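Local coordinates for uncharacterized protein (Enterococcus faecalis, PDB 3D3Y) that is of unknown function but belongs to the M16 peptidase family and probably binds a metal ion, at residues R246-L257 against I415-E423. Sequence-based numbering, arbitrary orientation.
Sequences RTEREVLAQSKL and IFFLEGETE. With ACT (acetate ion), chain C.
In the five-stranded mixed sheet of the C-terminal half, the last strand, 415-421, slots between the edge strand 246-251, which runs parallel to it, and strand 255-257, which runs antiparallel. Six backbone bonds tie it to the edge strand, from R246 N to I415 O (2.9 Å) through to E421 N to E250 O (2.7 Å). On the other side K256 and L418 form a hydrogen-bonded pair, and S255 OG accepts from G420 N (2.9 Å, 170° at the hydrogen), a side-chain oxygen standing in for a backbone acceptor just after the 252-254 turn. On one sheet face a bend at chi3 (85°) turns the guanidinium of R249 so that E419 OE1 lies over it, 2.8 Å from NH1; this salt bridge rests on charge rather than a directed N-H. NE meets E421 OE2 more loosely (3.4 Å). On the opposite face E248 lays its carboxylate against the edge of the F416 ring, planes 88° apart, while its OE1 is hydrogen-bonded to Y153 OH; L252 CD1 packs on L418 CG (3.7 Å). The edge strand is thus held by backbone bonds, with ionic pairing on one face and, on the other, apolar contact mixed with carboxylates whose partners, Y153 and K150, lie on helix 150-162.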
loop_
_atom_site.group_PDB
_atom_site.type_symbol
_atom_site.label_atom_id
_atom_site.label_comp_id
_atom_site.label_asym_id
_atom_site.label_seq_id
_atom_site.Cartn_x
_atom_site.Cartn_y
_atom_site.Cartn_z
ATOM N N ARG A 246 -8.046 -17.056 17.041
ATOM C CA ARG A 246 -7.624 -18.213 16.263
ATOM C C ARG A 246 -6.186 -18.558 16.633
ATOM O O ARG A 246 -5.382 -17.665 16.925
ATOM C CB ARG A 246 -7.747 -17.967 14.754
ATOM C CG ARG A 246 -9.160 -17.538 14.285
ATOM C CD ARG A 246 -10.080 -18.724 14.030
ATOM N NE ARG A 246 -11.289 -18.340 13.298
ATOM C CZ ARG A 246 -12.372 -17.836 13.877
ATOM N NH1 ARG A 246 -12.398 -17.661 15.206
ATOM N NH2 ARG A 246 -13.439 -17.515 13.139
ATOM N N THR A 247 -5.867 -19.850 16.610
ATOM C CA THR A 247 -4.502 -20.324 16.872
ATOM C C THR A 247 -4.056 -21.296 15.790
ATOM O O THR A 247 -4.857 -22.107 15.305
ATOM C CB THR A 247 -4.409 -21.063 18.209
ATOM O OG1 THR A 247 -4.981 -20.252 19.248
ATOM C CG2 THR A 247 -2.942 -21.372 18.552
ATOM N N GLU A 248 -2.785 -21.197 15.405
ATOM C CA GLU A 248 -2.165 -22.187 14.542
ATOM C C GLU A 248 -0.864 -22.616 15.182
ATOM O O GLU A 248 -0.164 -21.801 15.788
ATOM C CB GLU A 248 -1.922 -21.634 13.136
ATOM C CG GLU A 248 -3.205 -21.238 12.402
ATOM C CD GLU A 248 -2.964 -20.721 10.994
ATOM O OE1 GLU A 248 -1.832 -20.866 10.486
ATOM O OE2 GLU A 248 -3.915 -20.146 10.405
ATOM N N ARG A 249 -0.542 -23.900 15.053
ATOM C CA ARG A 249 0.706 -24.426 15.577
ATOM C C ARG A 249 1.666 -24.748 14.458
ATOM O O ARG A 249 1.265 -25.327 13.439
ATOM C CB ARG A 249 0.447 -25.691 16.379
ATOM C CG ARG A 249 -0.345 -25.485 17.661
ATOM C CD ARG A 249 -0.215 -26.728 18.566
ATOM N NE ARG A 249 1.001 -26.665 19.383
ATOM C CZ ARG A 249 1.031 -26.519 20.714
ATOM N NH1 ARG A 249 -0.103 -26.441 21.424
ATOM N NH2 ARG A 249 2.204 -26.448 21.343
ATOM N N GLU A 250 2.940 -24.380 14.661
ATOM C CA GLU A 250 3.994 -24.605 13.683
ATOM C C GLU A 250 5.269 -24.800 14.468
ATOM O O GLU A 250 5.378 -24.398 15.632
ATOM C CB GLU A 250 4.202 -23.365 12.783
ATOM C CG GLU A 250 3.128 -23.069 11.743
ATOM C CD GLU A 250 3.622 -22.094 10.664
ATOM O OE1 GLU A 250 4.863 -22.046 10.449
ATOM O OE2 GLU A 250 2.776 -21.402 10.034
ATOM N N VAL A 251 6.255 -25.394 13.819
ATOM C CA VAL A 251 7.572 -25.566 14.433
ATOM C C VAL A 251 8.226 -24.199 14.329
ATOM O O VAL A 251 8.443 -23.700 13.219
ATOM C CB VAL A 251 8.413 -26.606 13.708
ATOM C CG1 VAL A 251 9.764 -26.725 14.377
ATOM C CG2 VAL A 251 7.709 -28.007 13.690
ATOM N N LEU A 252 8.507 -23.570 15.466
ATOM C CA LEU A 252 9.031 -22.192 15.444
ATOM C C LEU A 252 9.959 -22.055 16.607
ATOM O O LEU A 252 9.819 -22.790 17.577
ATOM C CB LEU A 252 7.897 -21.184 15.636
ATOM C CG LEU A 252 6.625 -21.194 14.776
ATOM C CD1 LEU A 252 5.505 -20.427 15.464
ATOM C CD2 LEU A 252 6.896 -20.630 13.397
ATOM N N ALA A 253 10.895 -21.109 16.539
ATOM C CA ALA A 253 11.723 -20.800 17.708
ATOM C C ALA A 253 11.134 -19.672 18.555
ATOM O O ALA A 253 11.665 -19.370 19.622
ATOM C CB ALA A 253 13.131 -20.467 17.300
ATOM N N GLN A 254 10.031 -19.080 18.092
ATOM C CA GLN A 254 9.402 -17.926 18.729
ATOM C C GLN A 254 7.937 -17.902 18.295
ATOM O O GLN A 254 7.654 -18.016 17.098
ATOM C CB GLN A 254 10.071 -16.625 18.228
ATOM C CG GLN A 254 9.678 -15.381 18.985
ATOM C CD GLN A 254 10.344 -14.114 18.430
ATOM O OE1 GLN A 254 9.730 -13.346 17.700
ATOM N NE2 GLN A 254 11.599 -13.912 18.777
ATOM N N SER A 255 7.013 -17.748 19.246
ATOM C CA SER A 255 5.576 -17.669 18.905
ATOM C C SER A 255 5.206 -16.243 18.541
ATOM O O SER A 255 5.912 -15.308 18.905
ATOM C CB SER A 255 4.713 -18.148 20.072
ATOM O OG SER A 255 4.973 -19.519 20.350
ATOM N N LYS A 256 4.110 -16.069 17.822
ATOM C CA LYS A 256 3.606 -14.749 17.472
ATOM C C LYS A 256 2.260 -14.548 18.115
ATOM O O LYS A 256 1.402 -15.438 18.069
ATOM C CB LYS A 256 3.465 -14.589 15.954
ATOM C CG LYS A 256 4.727 -14.964 15.169
ATOM C CD LYS A 256 5.908 -14.103 15.581
ATOM C CE LYS A 256 7.174 -14.352 14.767
ATOM N NZ LYS A 256 8.286 -13.462 15.295
ATOM N N LEU A 257 2.062 -13.387 18.722
ATOM C CA LEU A 257 0.746 -13.091 19.281
ATOM C C LEU A 257 0.302 -11.713 18.821
ATOM O O LEU A 257 0.896 -10.696 19.206
ATOM C CB LEU A 257 0.771 -13.218 20.833
ATOM C CG LEU A 257 -0.529 -12.834 21.575
ATOM C CD1 LEU A 257 -1.733 -13.757 21.152
ATOM C CD2 LEU A 257 -0.320 -12.860 23.111
ATOM N N ILE A 415 -7.806 -11.931 17.766
ATOM C CA ILE A 415 -6.493 -12.241 18.303
ATOM C C ILE A 415 -6.010 -13.453 17.510
ATOM O O ILE A 415 -6.731 -14.465 17.404
ATOM C CB ILE A 415 -6.565 -12.691 19.792
ATOM C CG1 ILE A 415 -7.024 -11.562 20.709
ATOM C CG2 ILE A 415 -5.205 -13.307 20.252
ATOM C CD1 ILE A 415 -7.462 -12.050 22.067
ATOM N N PHE A 416 -4.806 -13.369 16.954
ATOM C CA PHE A 416 -4.243 -14.519 16.274
ATOM C C PHE A 416 -2.972 -14.926 16.989
ATOM O O PHE A 416 -2.096 -14.086 17.249
ATOM C CB PHE A 416 -3.945 -14.222 14.792
ATOM C CG PHE A 416 -3.333 -15.399 14.065
ATOM C CD1 PHE A 416 -4.123 -16.458 13.645
ATOM C CD2 PHE A 416 -1.949 -15.478 13.881
ATOM C CE1 PHE A 416 -3.543 -17.569 13.002
ATOM C CE2 PHE A 416 -1.351 -16.581 13.248
ATOM C CZ PHE A 416 -2.146 -17.628 12.812
ATOM N N PHE A 417 -2.886 -16.210 17.311
ATOM C CA PHE A 417 -1.767 -16.779 18.042
ATOM C C PHE A 417 -1.087 -17.858 17.191
ATOM O O PHE A 417 -1.696 -18.878 16.848
ATOM C CB PHE A 417 -2.303 -17.339 19.368
ATOM C CG PHE A 417 -1.260 -17.982 20.267
ATOM C CD1 PHE A 417 0.012 -17.439 20.405
ATOM C CD2 PHE A 417 -1.590 -19.119 21.008
ATOM C CE1 PHE A 417 0.956 -18.015 21.275
ATOM C CE2 PHE A 417 -0.646 -19.719 21.871
ATOM C CZ PHE A 417 0.630 -19.148 22.009
ATOM N N LEU A 418 0.168 -17.615 16.813
ATOM C CA LEU A 418 0.929 -18.617 16.076
ATOM C C LEU A 418 1.828 -19.267 17.092
ATOM O O LEU A 418 2.793 -18.651 17.554
ATOM C CB LEU A 418 1.741 -18.012 14.917
ATOM C CG LEU A 418 2.449 -18.990 13.959
ATOM C CD1 LEU A 418 1.423 -19.723 13.057
ATOM C CD2 LEU A 418 3.405 -18.248 13.095
ATOM N N GLU A 419 1.487 -20.506 17.453
ATOM C CA GLU A 419 2.062 -21.131 18.616
ATOM C C GLU A 419 3.148 -22.105 18.223
ATOM O O GLU A 419 2.906 -23.069 17.474
ATOM C CB GLU A 419 0.983 -21.828 19.449
ATOM C CG GLU A 419 1.536 -22.515 20.709
ATOM C CD GLU A 419 0.431 -23.093 21.603
ATOM O OE1 GLU A 419 -0.497 -23.704 21.054
ATOM O OE2 GLU A 419 0.502 -22.923 22.844
ATOM N N GLY A 420 4.348 -21.851 18.740
ATOM C CA GLY A 420 5.486 -22.681 18.433
ATOM C C GLY A 420 5.346 -24.049 19.060
ATOM O O GLY A 420 4.952 -24.166 20.224
ATOM N N GLU A 421 5.631 -25.077 18.251
ATOM C CA GLU A 421 5.873 -26.439 18.706
ATOM C C GLU A 421 7.387 -26.603 18.767
ATOM O O GLU A 421 8.091 -26.546 17.737
ATOM C CB GLU A 421 5.248 -27.463 17.741
ATOM C CG GLU A 421 3.779 -27.162 17.439
ATOM C CD GLU A 421 3.083 -28.197 16.529
ATOM O OE1 GLU A 421 3.556 -28.440 15.377
ATOM O OE2 GLU A 421 2.042 -28.748 16.974
ATOM N N THR A 422 7.910 -26.747 19.977
ATOM C CA THR A 422 9.350 -26.940 20.119
ATOM C C THR A 422 9.647 -28.337 20.660
ATOM O O THR A 422 10.781 -28.779 20.631
ATOM C CB THR A 422 10.007 -25.840 21.005
ATOM O OG1 THR A 422 9.692 -26.079 22.378
ATOM C CG2 THR A 422 9.536 -24.417 20.616
ATOM N N GLU A 423 8.621 -29.029 21.145
ATOM C CA GLU A 423 8.815 -30.325 21.810
ATOM C C GLU A 423 8.384 -31.478 20.917
ATOM O O GLU A 423 7.365 -31.396 20.231
ATOM C CB GLU A 423 8.064 -30.390 23.149
ATOM C CG GLU A 423 8.427 -29.269 24.134
ATOM C CD GLU A 423 8.084 -29.614 25.573
ATOM O OE1 GLU A 423 7.229 -28.918 26.157
ATOM O OE2 GLU A 423 8.660 -30.590 26.113
HETATM C C ACT C . 7.894 -20.661 22.029
HETATM O O ACT C . 8.692 -20.767 21.072
HETATM O OXT ACT C . 6.764 -20.193 21.788
HETATM C CH3 ACT C . 8.290 -21.083 23.385
#